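Local atomic coordinates of L-amino acid deaminase (Proteus vulgaris, PDB entry 5I39), a protein that binds FAD and, as an L-amino acid deaminase, probably uses this flavin to oxidise L-amino acids. Residues V43-L48 against G69-E74; I50-N55 against V368-T373; V57-S62 against L386-L391. One frame throughout, in Å; residues are numbered along the deposited sequence.

Contact 1 of 3, residues V43-L48 against G69-E74. With FAD (flavin-adenine dinucleotide), chain B.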
loop_
_atom_site.group_PDB
_atom_site.type_symbol
_atom_site.label_atom_id
_atom_site.label_comp_id
_atom_site.label_asym_id
_atom_site.label_seq_id
_atom_site.Cartn_x
_atom_site.Cartn_y
_atom_site.Cartn_z
ATOM N N VAL A 43 16.503 0.986 -4.228
ATOM C CA VAL A 43 16.011 1.687 -5.410
ATOM C C VAL A 43 14.520 1.957 -5.220
ATOM O O VAL A 43 13.705 1.028 -5.263
ATOM C CB VAL A 43 16.250 0.855 -6.687
ATOM C CG1 VAL A 43 15.720 1.579 -7.918
ATOM C CG2 VAL A 43 17.734 0.546 -6.850
ATOM N N GLY A 44 14.180 3.227 -5.004
ATOM C CA GLY A 44 12.790 3.676 -4.889
ATOM C C GLY A 44 12.414 4.128 -3.487
ATOM O O GLY A 44 12.620 3.396 -2.513
ATOM N N ALA A 45 11.858 5.340 -3.394
ATOM C CA ALA A 45 11.359 5.902 -2.132
ATOM C C ALA A 45 9.827 5.976 -2.109
ATOM O O ALA A 45 9.239 7.002 -1.754
ATOM C CB ALA A 45 11.969 7.271 -1.873
ATOM N N GLY A 46 9.188 4.876 -2.495
ATOM C CA GLY A 46 7.786 4.639 -2.159
ATOM C C GLY A 46 7.714 3.916 -0.827
ATOM O O GLY A 46 8.722 3.749 -0.130
ATOM N N ILE A 47 6.522 3.452 -0.476
ATOM C CA ILE A 47 6.327 2.804 0.814
ATOM C C ILE A 47 7.198 1.555 0.966
ATOM O O ILE A 47 7.695 1.289 2.047
ATOM C CB ILE A 47 4.831 2.488 1.076
ATOM C CG1 ILE A 47 4.569 2.173 2.556
ATOM C CG2 ILE A 47 4.323 1.359 0.189
ATOM C CD1 ILE A 47 4.703 3.363 3.485
ATOM N N LEU A 48 7.385 0.790 -0.102
ATOM C CA LEU A 48 8.123 -0.458 0.035
ATOM C C LEU A 48 9.608 -0.202 0.270
ATOM O O LEU A 48 10.207 -0.815 1.157
ATOM C CB LEU A 48 7.857 -1.388 -1.147
ATOM C CG LEU A 48 6.395 -1.861 -1.248
ATOM C CD1 LEU A 48 6.247 -2.867 -2.376
ATOM C CD2 LEU A 48 5.866 -2.472 0.044
ATOM N N GLY A 69 12.490 10.511 -8.847
ATOM C CA GLY A 69 11.665 11.713 -8.752
ATOM C C GLY A 69 11.637 12.223 -7.328
ATOM O O GLY A 69 12.679 12.341 -6.683
ATOM N N ASN A 70 10.438 12.539 -6.845
ATOM C CA ASN A 70 10.233 12.963 -5.464
ATOM C C ASN A 70 9.902 11.773 -4.570
ATOM O O ASN A 70 9.386 10.758 -5.028
ATOM C CB ASN A 70 9.081 13.966 -5.379
ATOM C CG ASN A 70 9.376 15.270 -6.101
ATOM O OD1 ASN A 70 10.523 15.700 -6.182
ATOM N ND2 ASN A 70 8.332 15.920 -6.605
ATOM N N ILE A 71 10.176 11.924 -3.281
ATOM C CA ILE A 71 9.778 10.932 -2.284
ATOM C C ILE A 71 8.262 10.726 -2.336
ATOM O O ILE A 71 7.500 11.690 -2.336
ATOM C CB ILE A 71 10.217 11.365 -0.869
ATOM C CG1 ILE A 71 11.735 11.212 -0.743
ATOM C CG2 ILE A 71 9.511 10.546 0.208
ATOM C CD1 ILE A 71 12.351 11.883 0.465
ATOM N N ALA A 72 7.843 9.463 -2.398
ATOM C CA ALA A 72 6.428 9.084 -2.360
ATOM C C ALA A 72 5.604 9.709 -3.495
ATOM O O ALA A 72 4.406 9.901 -3.350
ATOM C CB ALA A 72 5.830 9.418 -0.991
ATOM N N GLY A 73 6.241 9.988 -4.633
ATOM C CA GLY A 73 5.595 10.697 -5.735
ATOM C C GLY A 73 4.697 9.872 -6.637
ATOM O O GLY A 73 4.029 10.440 -7.498
ATOM N N GLU A 74 4.675 8.549 -6.466
ATOM C CA GLU A 74 3.926 7.673 -7.365
ATOM C C GLU A 74 2.828 6.927 -6.586
ATOM O O GLU A 74 2.003 7.583 -5.945
ATOM C CB GLU A 74 4.897 6.785 -8.155
ATOM C CG GLU A 74 5.906 7.579 -8.987
ATOM C CD GLU A 74 5.307 8.326 -10.161
ATOM O OE1 GLU A 74 4.154 8.047 -10.539
ATOM O OE2 GLU A 74 6.013 9.183 -10.730
HETATM P PA FAD B . 5.781 3.453 -5.533
HETATM O O1A FAD B . 5.264 3.748 -6.946
HETATM O O2A FAD B . 5.079 4.233 -4.438
HETATM O O5B FAD B . 7.326 3.801 -5.386
HETATM C C5B FAD B . 8.319 3.305 -6.271
HETATM C C4B FAD B . 9.331 4.426 -6.418
HETATM O O4B FAD B . 10.459 3.935 -7.170
HETATM C C3B FAD B . 8.761 5.614 -7.193
HETATM O O3B FAD B . 8.769 6.778 -6.367
HETATM C C2B FAD B . 9.689 5.699 -8.414
HETATM O O2B FAD B . 9.905 7.045 -8.878
HETATM C C1B FAD B . 10.955 5.023 -7.919
HETATM N N9A FAD B . 11.822 4.456 -8.956
HETATM C C8A FAD B . 11.464 3.639 -9.927
HETATM N N7A FAD B . 12.520 3.254 -10.675
HETATM C C5A FAD B . 13.562 3.872 -10.135
HETATM C C6A FAD B . 14.993 3.933 -10.417
HETATM N N6A FAD B . 15.514 3.244 -11.452
HETATM N N1A FAD B . 15.778 4.684 -9.620
HETATM C C2A FAD B . 15.279 5.355 -8.574
HETATM N N3A FAD B . 13.977 5.370 -8.263
HETATM C C4A FAD B . 13.119 4.652 -8.999
HETATM N N1 FAD B . -2.791 -0.452 -1.338
HETATM C C2 FAD B . -3.436 -0.658 -0.185
HETATM O O2 FAD B . -2.868 -1.340 0.686
HETATM N N3 FAD B . -4.673 -0.143 0.024
HETATM C C4 FAD B . -5.354 0.571 -0.878
HETATM O O4 FAD B . -6.459 1.028 -0.621
HETATM C C4X FAD B . -4.728 0.825 -2.182
HETATM N N5 FAD B . -5.346 1.490 -3.195
HETATM C C5X FAD B . -4.655 1.840 -4.285
HETATM C C6 FAD B . -5.195 2.706 -5.238
HETATM C C7 FAD B . -4.467 3.129 -6.347
HETATM C C7M FAD B . -5.060 4.109 -7.334
HETATM C C8 FAD B . -3.094 2.640 -6.540
HETATM C C8M FAD B . -2.247 3.094 -7.705
HETATM C C9 FAD B . -2.561 1.756 -5.601
HETATM C C9A FAD B . -3.284 1.336 -4.491
HETATM N N10 FAD B . -2.747 0.448 -3.550
HETATM C C10 FAD B . -3.376 0.254 -2.323
HETATM C "C1'" FAD B . -1.439 -0.145 -3.741
HETATM C "C2'" FAD B . -0.324 0.621 -3.121
HETATM O "O2'" FAD B . -0.541 2.011 -3.342
HETATM C "C3'" FAD B . 0.968 0.139 -3.773
HETATM O "O3'" FAD B . 1.060 -1.310 -3.754
HETATM C "C4'" FAD B . 2.210 0.678 -3.103
HETATM O "O4'" FAD B . 2.115 2.108 -2.961
HETATM C "C5'" FAD B . 3.431 0.324 -3.931
HETATM O "O5'" FAD B . 4.553 0.912 -3.271
HETATM P P FAD B . 5.983 0.923 -4.032
HETATM O O1P FAD B . 6.968 1.535 -3.082
HETATM O O2P FAD B . 6.246 -0.443 -4.629
HETATM O O3P FAD B . 5.700 1.859 -5.330
#

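Contact 2 of 3, residues I50-N55 against V368-T373. With FAD (flavin-adenine dinucleotide), chain B.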
loop_
_atom_site.group_PDB
_atom_site.type_symbol
_atom_site.label_atom_id
_atom_site.label_comp_id
_atom_site.label_asym_id
_atom_site.label_seq_id
_atom_site.Cartn_x
_atom_site.Cartn_y
_atom_site.Cartn_z
ATOM N N ILE A 50 10.931 2.647 1.499
ATOM C CA ILE A 50 11.026 3.328 2.787
ATOM C C ILE A 50 10.908 2.347 3.955
ATOM O O ILE A 50 11.727 2.375 4.880
ATOM C CB ILE A 50 9.958 4.433 2.911
ATOM C CG1 ILE A 50 10.282 5.594 1.959
ATOM C CG2 ILE A 50 9.872 4.966 4.339
ATOM C CD1 ILE A 50 9.108 6.508 1.685
HETATM N N MSE A 51 9.891 1.487 3.922
HETATM C CA MSE A 51 9.655 0.558 5.032
HETATM C C MSE A 51 10.772 -0.458 5.119
HETATM O O MSE A 51 11.206 -0.815 6.219
HETATM C CB MSE A 51 8.288 -0.113 4.910
HETATM C CG MSE A 51 7.127 0.883 5.037
HETATM SE SE MSE A 51 7.090 1.883 6.721
HETATM C CE MSE A 51 6.653 0.342 7.859
ATOM N N THR A 52 11.267 -0.925 3.973
ATOM C CA THR A 52 12.399 -1.852 3.974
ATOM C C THR A 52 13.649 -1.184 4.554
ATOM O O THR A 52 14.352 -1.790 5.358
ATOM C CB THR A 52 12.671 -2.429 2.574
ATOM O OG1 THR A 52 11.476 -3.031 2.064
ATOM C CG2 THR A 52 13.736 -3.503 2.635
ATOM N N ALA A 53 13.910 0.058 4.157
ATOM C CA ALA A 53 15.042 0.819 4.693
ATOM C C ALA A 53 14.979 0.960 6.212
ATOM O O ALA A 53 15.977 0.755 6.900
ATOM C CB ALA A 53 15.112 2.189 4.041
ATOM N N ILE A 54 13.802 1.288 6.735
ATOM C CA ILE A 54 13.615 1.385 8.182
ATOM C C ILE A 54 13.961 0.060 8.870
ATOM O O ILE A 54 14.666 0.037 9.882
ATOM C CB ILE A 54 12.169 1.798 8.523
ATOM C CG1 ILE A 54 11.938 3.266 8.144
ATOM C CG2 ILE A 54 11.864 1.595 10.005
ATOM C CD1 ILE A 54 10.479 3.651 8.013
ATOM N N ASN A 55 13.450 -1.035 8.317
ATOM C CA ASN A 55 13.702 -2.354 8.878
ATOM C C ASN A 55 15.201 -2.687 8.905
ATOM O O ASN A 55 15.711 -3.214 9.893
ATOM C CB ASN A 55 12.914 -3.397 8.088
ATOM C CG ASN A 55 12.903 -4.756 8.757
ATOM O OD1 ASN A 55 13.858 -5.514 8.647
ATOM N ND2 ASN A 55 11.813 -5.076 9.443
ATOM N N VAL A 368 17.615 -8.186 -3.833
ATOM C CA VAL A 368 16.252 -8.643 -3.615
ATOM C C VAL A 368 15.281 -7.652 -4.231
ATOM O O VAL A 368 15.618 -6.484 -4.459
ATOM C CB VAL A 368 15.938 -8.873 -2.119
ATOM C CG1 VAL A 368 16.803 -9.993 -1.562
ATOM C CG2 VAL A 368 16.135 -7.604 -1.306
ATOM N N ILE A 369 14.077 -8.152 -4.494
ATOM C CA ILE A 369 12.983 -7.387 -5.111
ATOM C C ILE A 369 11.812 -7.361 -4.140
ATOM O O ILE A 369 11.482 -8.390 -3.555
ATOM C CB ILE A 369 12.493 -8.049 -6.427
ATOM C CG1 ILE A 369 13.575 -7.988 -7.514
ATOM C CG2 ILE A 369 11.207 -7.393 -6.935
ATOM C CD1 ILE A 369 13.308 -8.896 -8.701
ATOM N N ASN A 370 11.183 -6.197 -3.984
ATOM C CA ASN A 370 9.958 -6.052 -3.196
ATOM C C ASN A 370 9.024 -5.166 -4.004
ATOM O O ASN A 370 9.155 -3.945 -3.982
ATOM C CB ASN A 370 10.260 -5.434 -1.826
ATOM C CG ASN A 370 9.034 -5.356 -0.924
ATOM O OD1 ASN A 370 7.964 -5.858 -1.255
ATOM N ND2 ASN A 370 9.193 -4.721 0.231
ATOM N N THR A 371 8.101 -5.782 -4.739
ATOM C CA THR A 371 7.321 -5.044 -5.727
ATOM C C THR A 371 6.069 -5.815 -6.163
ATOM O O THR A 371 5.681 -6.811 -5.545
ATOM C CB THR A 371 8.232 -4.671 -6.936
ATOM O OG1 THR A 371 7.709 -3.527 -7.616
ATOM C CG2 THR A 371 8.405 -5.822 -7.923
ATOM N N ALA A 372 5.433 -5.308 -7.217
ATOM C CA ALA A 372 4.373 -6.009 -7.942
ATOM C C ALA A 372 3.155 -6.297 -7.076
ATOM O O ALA A 372 2.582 -7.377 -7.152
ATOM C CB ALA A 372 4.900 -7.295 -8.581
ATOM N N THR A 373 2.751 -5.321 -6.270
ATOM C CA THR A 373 1.603 -5.505 -5.399
ATOM C C THR A 373 0.557 -4.411 -5.568
ATOM O O THR A 373 0.883 -3.232 -5.725
ATOM C CB THR A 373 2.021 -5.645 -3.921
ATOM O OG1 THR A 373 0.845 -5.817 -3.130
ATOM C CG2 THR A 373 2.813 -4.442 -3.423
HETATM P PA FAD B . 5.781 3.453 -5.533
HETATM O O1A FAD B . 5.264 3.748 -6.946
HETATM O O2A FAD B . 5.079 4.233 -4.438
HETATM O O5B FAD B . 7.326 3.801 -5.386
HETATM C C5B FAD B . 8.319 3.305 -6.271
HETATM C C4B FAD B . 9.331 4.426 -6.418
HETATM O O4B FAD B . 10.459 3.935 -7.170
HETATM C C3B FAD B . 8.761 5.614 -7.193
HETATM O O3B FAD B . 8.769 6.778 -6.367
HETATM C C2B FAD B . 9.689 5.699 -8.414
HETATM O O2B FAD B . 9.905 7.045 -8.878
HETATM C C1B FAD B . 10.955 5.023 -7.919
HETATM N N9A FAD B . 11.822 4.456 -8.956
HETATM C C8A FAD B . 11.464 3.639 -9.927
HETATM N N7A FAD B . 12.520 3.254 -10.675
HETATM C C5A FAD B . 13.562 3.872 -10.135
HETATM C C6A FAD B . 14.993 3.933 -10.417
HETATM N N6A FAD B . 15.514 3.244 -11.452
HETATM N N1A FAD B . 15.778 4.684 -9.620
HETATM C C2A FAD B . 15.279 5.355 -8.574
HETATM N N3A FAD B . 13.977 5.370 -8.263
HETATM C C4A FAD B . 13.119 4.652 -8.999
HETATM N N1 FAD B . -2.791 -0.452 -1.338
HETATM C C2 FAD B . -3.436 -0.658 -0.185
HETATM O O2 FAD B . -2.868 -1.340 0.686
HETATM N N3 FAD B . -4.673 -0.143 0.024
HETATM C C4 FAD B . -5.354 0.571 -0.878
HETATM O O4 FAD B . -6.459 1.028 -0.621
HETATM C C4X FAD B . -4.728 0.825 -2.182
HETATM N N5 FAD B . -5.346 1.490 -3.195
HETATM C C5X FAD B . -4.655 1.840 -4.285
HETATM C C6 FAD B . -5.195 2.706 -5.238
HETATM C C7 FAD B . -4.467 3.129 -6.347
HETATM C C7M FAD B . -5.060 4.109 -7.334
HETATM C C8 FAD B . -3.094 2.640 -6.540
HETATM C C8M FAD B . -2.247 3.094 -7.705
HETATM C C9 FAD B . -2.561 1.756 -5.601
HETATM C C9A FAD B . -3.284 1.336 -4.491
HETATM N N10 FAD B . -2.747 0.448 -3.550
HETATM C C10 FAD B . -3.376 0.254 -2.323
HETATM C "C1'" FAD B . -1.439 -0.145 -3.741
HETATM C "C2'" FAD B . -0.324 0.621 -3.121
HETATM O "O2'" FAD B . -0.541 2.011 -3.342
HETATM C "C3'" FAD B . 0.968 0.139 -3.773
HETATM O "O3'" FAD B . 1.060 -1.310 -3.754
HETATM C "C4'" FAD B . 2.210 0.678 -3.103
HETATM O "O4'" FAD B . 2.115 2.108 -2.961
HETATM C "C5'" FAD B . 3.431 0.324 -3.931
HETATM O "O5'" FAD B . 4.553 0.912 -3.271
HETATM P P FAD B . 5.983 0.923 -4.032
HETATM O O1P FAD B . 6.968 1.535 -3.082
HETATM O O2P FAD B . 6.246 -0.443 -4.629
HETATM O O3P FAD B . 5.700 1.859 -5.330
#

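Contact 3 of 3, residues V57-S62 against L386-L391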
loop_
_atom_site.group_PDB
_atom_site.type_symbol
_atom_site.label_atom_id
_atom_site.label_comp_id
_atom_site.label_asym_id
_atom_site.label_seq_id
_atom_site.Cartn_x
_atom_site.Cartn_y
_atom_site.Cartn_z
ATOM N N VAL A 57 17.806 -0.493 8.903
ATOM C CA VAL A 57 18.517 0.356 9.864
ATOM C C VAL A 57 18.350 -0.181 11.291
ATOM O O VAL A 57 19.291 -0.143 12.083
ATOM C CB VAL A 57 18.089 1.837 9.755
ATOM C CG1 VAL A 57 18.605 2.663 10.928
ATOM C CG2 VAL A 57 18.585 2.426 8.446
ATOM N N GLU A 58 17.178 -0.716 11.614
ATOM C CA GLU A 58 16.972 -1.351 12.919
ATOM C C GLU A 58 17.892 -2.548 13.163
ATOM O O GLU A 58 18.188 -2.869 14.309
ATOM C CB GLU A 58 15.526 -1.787 13.074
ATOM C CG GLU A 58 14.573 -0.619 13.227
ATOM C CD GLU A 58 13.118 -1.020 13.162
ATOM O OE1 GLU A 58 12.813 -2.158 12.742
ATOM O OE2 GLU A 58 12.270 -0.179 13.525
ATOM N N ARG A 59 18.332 -3.200 12.083
ATOM C CA ARG A 59 19.302 -4.295 12.144
ATOM C C ARG A 59 20.769 -3.838 12.163
ATOM O O ARG A 59 21.672 -4.672 12.125
ATOM C CB ARG A 59 19.073 -5.251 10.973
ATOM C CG ARG A 59 17.673 -5.819 10.924
ATOM C CD ARG A 59 17.524 -6.827 9.805
ATOM N NE ARG A 59 16.111 -7.097 9.529
ATOM C CZ ARG A 59 15.580 -8.272 9.176
ATOM N NH1 ARG A 59 16.316 -9.381 9.062
ATOM N NH2 ARG A 59 14.274 -8.340 8.941
ATOM N N GLY A 60 21.008 -2.530 12.227
ATOM C CA GLY A 60 22.355 -1.977 12.353
ATOM C C GLY A 60 23.058 -1.662 11.045
ATOM O O GLY A 60 24.261 -1.406 11.043
ATOM N N LEU A 61 22.320 -1.659 9.936
ATOM C CA LEU A 61 22.900 -1.421 8.612
ATOM C C LEU A 61 22.673 0.015 8.171
ATOM O O LEU A 61 21.607 0.576 8.411
ATOM C CB LEU A 61 22.273 -2.372 7.594
ATOM C CG LEU A 61 22.497 -3.858 7.885
ATOM C CD1 LEU A 61 21.570 -4.722 7.046
ATOM C CD2 LEU A 61 23.949 -4.251 7.660
ATOM N N SER A 62 23.675 0.613 7.532
ATOM C CA SER A 62 23.485 1.907 6.877
ATOM C C SER A 62 22.712 1.709 5.572
ATOM O O SER A 62 22.922 0.727 4.846
ATOM C CB SER A 62 24.819 2.594 6.613
ATOM O OG SER A 62 25.617 1.835 5.729
ATOM N N LEU A 386 10.216 -9.218 5.503
ATOM C CA LEU A 386 10.515 -10.372 4.659
ATOM C C LEU A 386 11.623 -10.067 3.651
ATOM O O LEU A 386 12.502 -10.898 3.432
ATOM C CB LEU A 386 9.262 -10.873 3.938
ATOM C CG LEU A 386 9.466 -12.115 3.056
ATOM C CD1 LEU A 386 10.034 -13.306 3.827
ATOM C CD2 LEU A 386 8.150 -12.485 2.397
ATOM N N THR A 387 11.580 -8.881 3.052
ATOM C CA THR A 387 12.598 -8.472 2.090
ATOM C C THR A 387 13.976 -8.456 2.745
ATOM O O THR A 387 14.944 -8.971 2.183
ATOM C CB THR A 387 12.264 -7.093 1.508
ATOM O OG1 THR A 387 11.030 -7.174 0.790
ATOM C CG2 THR A 387 13.340 -6.617 0.559
ATOM N N ALA A 388 14.058 -7.865 3.931
ATOM C CA ALA A 388 15.308 -7.839 4.682
ATOM C C ALA A 388 15.763 -9.251 5.070
ATOM O O ALA A 388 16.949 -9.566 4.961
ATOM C CB ALA A 388 15.172 -6.950 5.908
ATOM N N ASP A 389 14.828 -10.100 5.496
ATOM C CA ASP A 389 15.148 -11.495 5.823
ATOM C C ASP A 389 15.764 -12.206 4.618
ATOM O O ASP A 389 16.778 -12.895 4.744
ATOM C CB ASP A 389 13.901 -12.280 6.254
ATOM C CG ASP A 389 13.313 -11.816 7.578
ATOM O OD1 ASP A 389 14.001 -11.127 8.356
ATOM O OD2 ASP A 389 12.141 -12.168 7.831
ATOM N N LEU A 390 15.147 -12.037 3.452
ATOM C CA LEU A 390 15.649 -12.664 2.228
ATOM C C LEU A 390 17.016 -12.124 1.834
ATOM O O LEU A 390 17.906 -12.892 1.470
ATOM C CB LEU A 390 14.662 -12.483 1.078
ATOM C CG LEU A 390 13.333 -13.229 1.212
ATOM C CD1 LEU A 390 12.413 -12.841 0.066
ATOM C CD2 LEU A 390 13.523 -14.735 1.242
ATOM N N LEU A 391 17.193 -10.809 1.934
ATOM C CA LEU A 391 18.480 -10.186 1.627
ATOM C C LEU A 391 19.600 -10.749 2.498
ATOM O O LEU A 391 20.694 -11.029 2.014
ATOM C CB LEU A 391 18.392 -8.671 1.827
ATOM C CG LEU A 391 19.664 -7.852 1.561
ATOM C CD1 LEU A 391 20.080 -7.932 0.097
ATOM C CD2 LEU A 391 19.456 -6.409 1.990
#

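Contact 1 of 3, residues V43-L48 against G69-E74
Ala45 O accepts the backbone N-H of Ala72 across 2.9 Å, the one hydrogen bond that joins 43-48 directly to 69-74, with an N-H...O angle of 147°. What presents this N-H is a type II turn from Asn70 to Gly73, closed by Gly73 N and Asn70 O at 3.3 Å. Beside the polar link lies an apolar one: Ala45 CB, directed at the opposing segment, meets Ile71 CG1 at 4.1 Å. That branch stands next to the Ile71 backbone N, opposite the carbonyl carbon (chi1 -73°), while CG2 hangs near Ala45 O.

The same glycine turn also carries the cofactor. Gly44 and Gly46 belong to a GxGxxG sequence, consistent with a Rossmann-type dinucleotide-binding turn. Gly44 CA comes within 3.3 Å of FAD O4B, and Gly46 CA reaches FAD O1P at an equal 3.3 Å, so the backbone itself lies against ribose and pyrophosphate. Gly46 is the N-cap of helix 47-58, whose amino end faces the phosphates and probably helps to offset their negative charge. Within that first turn Leu48 N donates to FAD O1P over 3.1 Å. On the opposite segment, Glu74 CB lies 3.3 Å from FAD O1A and its CG runs on beside the ribose.

Glu67, which itself binds FAD, ties the two segments together a second time, OE1 bonding Ala45 N and OE2 bonding Gly69 N. Around this buried junction, strand 203-205 supplies Ile204 to both Ala45 and Ile71, helix 189-199 covers Ala72, and helix 376-392 packs on Ile47 and Leu48.

Contact 2 of 3, residues I50-N55 against V368-T373
Asn370 reaches from strand 367-371 towards Thr52 of helix 47-58, a helix-on-sheet contact within the Rossmann-like FAD-binding fold. The strand lies between 235-237, parallel to it, and the antiparallel 357-360; the helix follows the first strand, 40-43, after the glycine turn.

Between the two segments the fit is loose. Their closest CA atoms, those of Thr52 and Asn370, stand 8.7 Å apart, and only 53 Å² is buried, both sides summed. One weak hydrogen bond links them, from Asn370 ND2 to Thr52 OG1, at 3.4 Å and with an N-H...O angle of 149°. Asn370 extends to make it, its CG lying opposite the backbone N (chi1 -176°). The side chains run past one another in opposed directions; ND2 and OG1 are their one close pair. Thr52 OG1 has a stronger partner one helical turn back, Leu48 O; with OG1 set beside its own backbone N (chi1 -55°), the hydroxyl can use that carbonyl and still face Asn370.

Tighter packing is found around this pair. Asn370 ND2 also lies close to Thr387 OG1 of helix 376-392, and Val368 CG2 meets Thr387 CG2, so that helix also packs against the strand beside helix 47-58. Turned elsewhere, Ile50 and Ile54 pack on helix 189-199. Asn55 is the one residue of the two segments that is partly exposed, marking the solvent side; it touches Glu385 and Ala388.

Past the end of the strand the chain turns to the cofactor. Thr373 OG1 is held by Glu379 and by Trp375 N, its CG2 lies 3.6 Å from FAD O3', and FAD O3' donates a hydrogen bond to Thr373 O at 2.8 Å.

Contact 3 of 3, residues V57-S62 against L386-L391
Arg59 and Asp389 supply the ionic part of the contact. Both terminal nitrogens of the guanidinium grip a single carboxylate oxygen: Arg59 NH2 to Asp389 OD1 is 2.9 Å and Arg59 NH1 to the same OD1 is 3.0 Å. The oxygen sits in the guanidinium plane, yet the two flat groups are turned 57° apart, so NH1 meets OD1 nearly along its C-O axis while NH2 comes from above the carboxylate plane. An extended run from CG to NE carries Arg59 across to the helix. Second partners fix both groups: Asn55 OD1 takes a bond from Arg59 NH2, and Asp389 OD2 one from Val397 N.

The van der Waals part is a methyl group over the guanidinium. Ala388 CB sits over one face, 3.5 Å from Arg59 NH2 and displaced towards the rim.

Backbone bonds shape the arginine's own segment. With positive phi at Gly60 and two bonds back into the last turn, one of them Gly60 N to Val57 O at 2.9 Å, this is the Schellman motif that ends helix 47-58, and its arginine ties that helix end to helix 376-392, beside it on the same face of the Rossmann-like sheet.

From the N terminus the chain runs through 43-48, 50-55 and 57-62 almost unbroken, so the glycine turn, helix 47-58 and the turn that ends it supply the first half of the three contacts. Contact 1 closes a short loop, with 20 residues between its segments, when the chain returns after strand 63-66. Contacts 2 and 3 close long loops of 312 and 323 residues, near the end of the chain, on strand 367-371 and the helix 376-392 that follows it. None nests: each pair crosses, its segments alternating in sequence. Contacts 1 and 2 meet through Leu48 and both touch FAD; contacts 2 and 3 meet through Thr387 and Ala388, binding early and late parts of the FAD-binding fold together.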